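Local coordinates for hydrogenase expression/formation protein (HypB) (PDB 2WSM) that probably binds and hydrolyses GTP as a G3E-family GTPase and serves as a nickel-binding maturation factor for hydrogenase, at residues 43-48 with 73-78; 51-56 with 203-208. All blocks are in the same frame, centred on the assembly; numbering follows the deposited sequence.

Contact 1: 43-48 with 73-78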
loop_
_atom_site.group_PDB
_atom_site.type_symbol
_atom_site.label_atom_id
_atom_site.label_comp_id
_atom_site.label_asym_id
_atom_site.label_seq_id
_atom_site.Cartn_x
_atom_site.Cartn_y
_atom_site.Cartn_z
ATOM N N LYS A 43 -16.392 -4.681 5.319
ATOM C CA LYS A 43 -16.165 -3.665 6.342
ATOM C C LYS A 43 -17.444 -2.917 6.696
ATOM O O LYS A 43 -17.720 -2.651 7.866
ATOM C CB LYS A 43 -15.098 -2.668 5.876
ATOM C CG LYS A 43 -13.748 -3.297 5.550
ATOM C CD LYS A 43 -12.786 -2.290 4.946
ATOM C CE LYS A 43 -13.191 -1.934 3.526
ATOM N NZ LYS A 43 -12.185 -1.080 2.864
ATOM N N THR A 44 -18.225 -2.574 5.676
ATOM C CA THR A 44 -19.444 -1.800 5.878
ATOM C C THR A 44 -20.487 -2.572 6.678
ATOM O O THR A 44 -21.089 -2.028 7.606
ATOM C CB THR A 44 -20.051 -1.361 4.531
ATOM O OG1 THR A 44 -19.114 -0.530 3.841
ATOM C CG2 THR A 44 -21.348 -0.585 4.736
ATOM N N LEU A 45 -20.707 -3.833 6.317
ATOM C CA LEU A 45 -21.699 -4.651 7.006
ATOM C C LEU A 45 -21.310 -4.869 8.460
ATOM O O LEU A 45 -22.156 -4.791 9.354
ATOM C CB LEU A 45 -21.897 -5.995 6.303
ATOM C CG LEU A 45 -22.915 -6.947 6.944
ATOM C CD1 LEU A 45 -24.271 -6.280 7.066
ATOM C CD2 LEU A 45 -23.037 -8.240 6.152
ATOM N N LEU A 46 -20.030 -5.143 8.700
ATOM C CA LEU A 46 -19.558 -5.303 10.073
ATOM C C LEU A 46 -19.838 -4.048 10.896
ATOM O O LEU A 46 -20.221 -4.135 12.064
ATOM C CB LEU A 46 -18.066 -5.633 10.115
ATOM C CG LEU A 46 -17.491 -5.806 11.525
ATOM C CD1 LEU A 46 -18.139 -6.990 12.240
ATOM C CD2 LEU A 46 -15.983 -5.970 11.480
ATOM N N ILE A 47 -19.658 -2.882 10.281
ATOM C CA ILE A 47 -19.895 -1.618 10.970
ATOM C C ILE A 47 -21.383 -1.423 11.286
ATOM O O ILE A 47 -21.747 -1.036 12.396
ATOM C CB ILE A 47 -19.351 -0.425 10.163
ATOM C CG1 ILE A 47 -17.821 -0.409 10.210
ATOM C CG2 ILE A 47 -19.911 0.897 10.702
ATOM C CD1 ILE A 47 -17.184 0.639 9.280
ATOM N N GLU A 48 -22.241 -1.710 10.317
ATOM C CA GLU A 48 -23.680 -1.627 10.543
ATOM C C GLU A 48 -24.100 -2.589 11.645
ATOM O O GLU A 48 -24.711 -2.181 12.633
ATOM C CB GLU A 48 -24.443 -1.932 9.254
ATOM C CG GLU A 48 -24.094 -0.991 8.107
ATOM C CD GLU A 48 -24.447 -1.556 6.742
ATOM O OE1 GLU A 48 -24.522 -2.797 6.616
ATOM O OE2 GLU A 48 -24.632 -0.758 5.794
ATOM N N TYR A 73 -25.833 3.941 3.203
ATOM C CA TYR A 73 -25.784 5.201 3.935
ATOM C C TYR A 73 -27.057 5.428 4.743
ATOM O O TYR A 73 -27.007 5.875 5.890
ATOM C CB TYR A 73 -25.501 6.384 3.010
ATOM C CG TYR A 73 -24.029 6.672 2.898
ATOM C CD1 TYR A 73 -23.340 7.263 3.947
ATOM C CD2 TYR A 73 -23.322 6.333 1.756
ATOM C CE1 TYR A 73 -21.987 7.517 3.855
ATOM C CE2 TYR A 73 -21.979 6.586 1.651
ATOM C CZ TYR A 73 -21.312 7.174 2.701
ATOM O OH TYR A 73 -19.964 7.419 2.591
ATOM N N GLU A 74 -28.195 5.109 4.140
ATOM C CA GLU A 74 -29.457 5.162 4.853
ATOM C C GLU A 74 -29.407 4.218 6.037
ATOM O O GLU A 74 -29.819 4.564 7.141
ATOM C CB GLU A 74 -30.606 4.765 3.931
ATOM C CG GLU A 74 -31.973 5.032 4.522
ATOM C CD GLU A 74 -33.048 5.143 3.460
ATOM O OE1 GLU A 74 -33.138 4.236 2.601
ATOM O OE2 GLU A 74 -33.801 6.139 3.486
ATOM N N ARG A 75 -28.885 3.020 5.812
ATOM C CA ARG A 75 -28.902 2.010 6.856
ATOM C C ARG A 75 -28.113 2.447 8.092
ATOM O O ARG A 75 -28.566 2.255 9.222
ATOM C CB ARG A 75 -28.404 0.665 6.329
ATOM C CG ARG A 75 -28.661 -0.490 7.279
ATOM C CD ARG A 75 -28.268 -1.815 6.654
ATOM N NE ARG A 75 -28.005 -2.840 7.663
ATOM C CZ ARG A 75 -27.606 -4.077 7.381
ATOM N NH1 ARG A 75 -27.429 -4.448 6.119
ATOM N NH2 ARG A 75 -27.390 -4.945 8.360
ATOM N N VAL A 76 -26.944 3.047 7.878
ATOM C CA VAL A 76 -26.116 3.479 8.999
ATOM C C VAL A 76 -26.687 4.724 9.669
ATOM O O VAL A 76 -26.679 4.834 10.895
ATOM C CB VAL A 76 -24.650 3.744 8.587
ATOM C CG1 VAL A 76 -24.049 2.517 7.930
ATOM C CG2 VAL A 76 -24.552 4.953 7.667
ATOM N N ARG A 77 -27.189 5.651 8.861
ATOM C CA ARG A 77 -27.729 6.903 9.375
ATOM C C ARG A 77 -29.076 6.696 10.065
ATOM O O ARG A 77 -29.495 7.500 10.898
ATOM C CB ARG A 77 -27.858 7.926 8.244
ATOM C CG ARG A 77 -26.549 8.611 7.892
ATOM C CD ARG A 77 -26.564 9.172 6.483
ATOM N NE ARG A 77 -25.231 9.608 6.069
ATOM C CZ ARG A 77 -24.872 9.844 4.809
ATOM N NH1 ARG A 77 -25.747 9.684 3.824
ATOM N NH2 ARG A 77 -23.634 10.235 4.534
ATOM N N ARG A 78 -29.740 5.598 9.723
ATOM C CA ARG A 78 -31.070 5.310 10.232
ATOM C C ARG A 78 -31.109 5.236 11.755
ATOM O O ARG A 78 -32.140 5.517 12.369
ATOM C CB ARG A 78 -31.577 4.003 9.632
ATOM C CG ARG A 78 -32.911 3.528 10.177
ATOM C CD ARG A 78 -33.214 2.154 9.626
ATOM N NE ARG A 78 -32.817 2.069 8.225
ATOM C CZ ARG A 78 -32.718 0.934 7.544
ATOM N NH1 ARG A 78 -32.987 -0.218 8.144
ATOM N NH2 ARG A 78 -32.348 0.952 6.270
#
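Glu-48 sets OE1, one oxygen of its carboxylate, over one face of the Arg-75 guanidinium, toward the rim. The contact joins helix 43-54, which follows what looks like the P-loop (Walker A) of this P-loop NTPase fold, to helix 70-77. The two short helical segments run nearly parallel, 25° apart, with their axes 10.5 Å from each other. Glu-48 OE1 is 3.4 Å from Arg-75 NH1. The oxygen lies well out of the guanidinium plane, so this salt bridge rests on charge and no N-H is aimed at it. The carboxylate and guanidinium planes are only 25° apart, while the two side chains cross at about a right angle. Arg-75 can reach this far because CG is anti to the backbone N (chi1 -168°) and the chain then stays extended to NE. Its NE also forms a salt bridge with Glu-52, one turn further along helix 43-54, so two carboxylates share the one cation. Asp-72 brings a like charge close to Glu-48 OE2, and the arginine probably offsets part of this negative charge. Replacing Arg-75 with an alanine would probably leave Glu-48 and Glu-52 without their shared cation and open a gap beside Leu-45. That leucine meets the guanidinium obliquely, with CD1 3.6 Å from Arg-75 NH2. At the start of helix 43-54, Lys-43 and Thr-44 turn to other partners: Lys-43 forms a salt bridge with Asp-66, and Thr-44 a hydrogen bond with Glu-115. Away from the guanidinium, Val-76 packs against the aliphatic stem of Glu-48; both residues are buried. Glu-48 CG rests 3.5 Å from Val-76 CG1.

Contact 2: 51-56 with 203-208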
loop_
_atom_site.group_PDB
_atom_site.type_symbol
_atom_site.label_atom_id
_atom_site.label_comp_id
_atom_site.label_asym_id
_atom_site.label_seq_id
_atom_site.Cartn_x
_atom_site.Cartn_y
_atom_site.Cartn_z
ATOM N N ILE A 51 -23.252 -1.336 14.950
ATOM C CA ILE A 51 -24.124 -0.246 15.338
ATOM C C ILE A 51 -25.455 -0.800 15.839
ATOM O O ILE A 51 -26.003 -0.328 16.836
ATOM C CB ILE A 51 -24.323 0.722 14.157
ATOM C CG1 ILE A 51 -23.005 1.451 13.870
ATOM C CG2 ILE A 51 -25.442 1.716 14.443
ATOM C CD1 ILE A 51 -22.956 2.104 12.519
ATOM N N GLU A 52 -25.945 -1.835 15.162
ATOM C CA GLU A 52 -27.223 -2.442 15.505
ATOM C C GLU A 52 -27.188 -3.144 16.856
ATOM O O GLU A 52 -28.163 -3.110 17.603
ATOM C CB GLU A 52 -27.662 -3.408 14.410
ATOM C CG GLU A 52 -28.260 -2.709 13.205
ATOM C CD GLU A 52 -28.105 -3.495 11.917
ATOM O OE1 GLU A 52 -28.113 -4.745 11.967
ATOM O OE2 GLU A 52 -27.981 -2.850 10.852
ATOM N N ARG A 53 -26.058 -3.763 17.172
ATOM C CA ARG A 53 -25.952 -4.570 18.380
ATOM C C ARG A 53 -25.704 -3.748 19.648
ATOM O O ARG A 53 -26.319 -4.000 20.679
ATOM C CB ARG A 53 -24.881 -5.656 18.213
ATOM C CG ARG A 53 -24.408 -6.278 19.521
ATOM C CD ARG A 53 -25.478 -7.150 20.172
ATOM N NE ARG A 53 -25.885 -8.249 19.300
ATOM C CZ ARG A 53 -25.358 -9.471 19.328
ATOM N NH1 ARG A 53 -25.800 -10.405 18.492
ATOM N NH2 ARG A 53 -24.391 -9.764 20.188
ATOM N N ILE A 54 -24.816 -2.765 19.577
ATOM C CA ILE A 54 -24.447 -2.004 20.771
ATOM C C ILE A 54 -24.662 -0.495 20.648
ATOM O O ILE A 54 -24.230 0.263 21.513
ATOM C CB ILE A 54 -22.970 -2.248 21.178
ATOM C CG1 ILE A 54 -22.033 -1.933 20.009
ATOM C CG2 ILE A 54 -22.773 -3.679 21.689
ATOM C CD1 ILE A 54 -20.572 -1.864 20.397
ATOM N N GLY A 55 -25.330 -0.062 19.582
ATOM C CA GLY A 55 -25.557 1.359 19.349
ATOM C C GLY A 55 -26.372 2.052 20.433
ATOM O O GLY A 55 -26.252 3.260 20.636
ATOM N N ASN A 56 -27.202 1.286 21.133
ATOM C CA ASN A 56 -28.017 1.827 22.218
ATOM C C ASN A 56 -27.240 2.011 23.524
ATOM O O ASN A 56 -27.557 2.894 24.322
ATOM C CB ASN A 56 -29.249 0.948 22.457
ATOM C CG ASN A 56 -30.247 1.011 21.309
ATOM O OD1 ASN A 56 -30.412 2.049 20.662
ATOM N ND2 ASN A 56 -30.923 -0.107 21.054
ATOM N N GLU A 203 -17.499 -12.436 19.762
ATOM C CA GLU A 203 -16.080 -12.243 20.005
ATOM C C GLU A 203 -15.678 -10.829 19.593
ATOM O O GLU A 203 -14.960 -10.148 20.325
ATOM C CB GLU A 203 -15.264 -13.284 19.242
ATOM C CG GLU A 203 -13.765 -13.164 19.445
ATOM C CD GLU A 203 -13.009 -14.450 19.100
ATOM O OE1 GLU A 203 -13.512 -15.256 18.284
ATOM O OE2 GLU A 203 -11.906 -14.651 19.651
ATOM N N TRP A 204 -16.154 -10.396 18.423
ATOM C CA TRP A 204 -15.870 -9.056 17.914
ATOM C C TRP A 204 -16.391 -7.997 18.871
ATOM O O TRP A 204 -15.689 -7.047 19.220
ATOM C CB TRP A 204 -16.503 -8.877 16.530
ATOM C CG TRP A 204 -16.679 -7.447 16.084
ATOM C CD1 TRP A 204 -17.850 -6.761 15.993
ATOM C CD2 TRP A 204 -15.648 -6.534 15.667
ATOM N NE1 TRP A 204 -17.618 -5.478 15.543
ATOM C CE2 TRP A 204 -16.275 -5.315 15.337
ATOM C CE3 TRP A 204 -14.259 -6.628 15.547
ATOM C CZ2 TRP A 204 -15.561 -4.198 14.886
ATOM C CZ3 TRP A 204 -13.548 -5.517 15.095
ATOM C CH2 TRP A 204 -14.201 -4.321 14.773
ATOM N N ILE A 205 -17.631 -8.178 19.307
ATOM C CA ILE A 205 -18.267 -7.220 20.200
ATOM C C ILE A 205 -17.508 -7.165 21.519
ATOM O O ILE A 205 -17.224 -6.082 22.038
ATOM C CB ILE A 205 -19.739 -7.586 20.447
ATOM C CG1 ILE A 205 -20.549 -7.418 19.160
ATOM C CG2 ILE A 205 -20.317 -6.742 21.568
ATOM C CD1 ILE A 205 -20.839 -5.976 18.800
ATOM N N ASP A 206 -17.168 -8.338 22.046
ATOM C CA ASP A 206 -16.373 -8.435 23.268
ATOM C C ASP A 206 -15.049 -7.686 23.155
ATOM O O ASP A 206 -14.609 -7.046 24.105
ATOM C CB ASP A 206 -16.114 -9.901 23.626
ATOM C CG ASP A 206 -17.362 -10.611 24.137
ATOM O OD1 ASP A 206 -18.231 -9.942 24.738
ATOM O OD2 ASP A 206 -17.471 -11.840 23.938
ATOM N N PHE A 207 -14.406 -7.770 21.997
ATOM C CA PHE A 207 -13.174 -7.020 21.772
ATOM C C PHE A 207 -13.427 -5.515 21.862
ATOM O O PHE A 207 -12.630 -4.777 22.439
ATOM C CB PHE A 207 -12.575 -7.376 20.414
ATOM C CG PHE A 207 -11.665 -6.321 19.851
ATOM C CD1 PHE A 207 -10.371 -6.179 20.318
ATOM C CD2 PHE A 207 -12.099 -5.486 18.833
ATOM C CE1 PHE A 207 -9.531 -5.220 19.791
ATOM C CE2 PHE A 207 -11.265 -4.527 18.305
ATOM C CZ PHE A 207 -9.979 -4.390 18.785
ATOM N N LEU A 208 -14.537 -5.064 21.288
ATOM C CA LEU A 208 -14.898 -3.649 21.350
ATOM C C LEU A 208 -15.179 -3.193 22.785
ATOM O O LEU A 208 -14.732 -2.132 23.197
ATOM C CB LEU A 208 -16.109 -3.356 20.461
ATOM C CG LEU A 208 -15.911 -3.394 18.947
ATOM C CD1 LEU A 208 -17.235 -3.097 18.247
ATOM C CD2 LEU A 208 -14.824 -2.413 18.513
#
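Ile-54 and Ile-205 meet tip to tip through their CG2 methyls, 3.9 Å apart. Two more apolar touches flank this pair. Ile-205 CD1 lies 3.7 Å from Arg-53 CG, against the aliphatic root of the arginine. Ile-54 CD1 approaches Leu-208 CD1 at 4.2 Å, the two side chains crossing at a slant. Ile-54 holds CG1 between its backbone N and carbonyl carbon (chi1 56°). This leaves CG2 for Ile-205 and carries CD1 on to Leu-208. The contact is buried and wholly apolar, and the charged end of Arg-53 is held apart from it. The arginine chain bends at chi2 and chi3, and its NH2 forms a salt bridge with Glu-202, just before segment 203-208. One layer further out, Leu-208 CD1 lies over one face of the Trp-204 ring, toward its rim. The indole NE1 is hydrogen-bonded to OG1 of Thr-50, which Leu-208 also touches, and this ties helix 201-212 to helix 43-54 a turn before Ile-54. Another face of helix 201-212 meets the sheet, with Phe-207 touching Lys-189 of strand 189-192. This is helix-on-helix packing beside the parallel sheet of an alpha/beta P-loop NTPase domain, with the last helix of the modelled chain set against the helix that follows the probable P-loop.

Overall arrangement
Contacts 1 and 2 share helix 43-54, and their centres lie about 13 Å apart. Contact 1 uses its first half to meet helix 70-77, and contact 2 its last turn to meet helix 201-212. Two direct links join them. Arg-75 NE of contact 1 reaches Glu-52 OE2 of contact 2 at 3.2 Å in a salt bridge. Leu-46 CD1 packs 3.7 Å from Trp-204 NE1. Lys-43 and Thr-44, in the probable P-loop, place the start of this helix at the likely GTP site. Contact 2 lies toward the other end. The shared helix thus connects the presumed nucleotide pocket with helix 201-212.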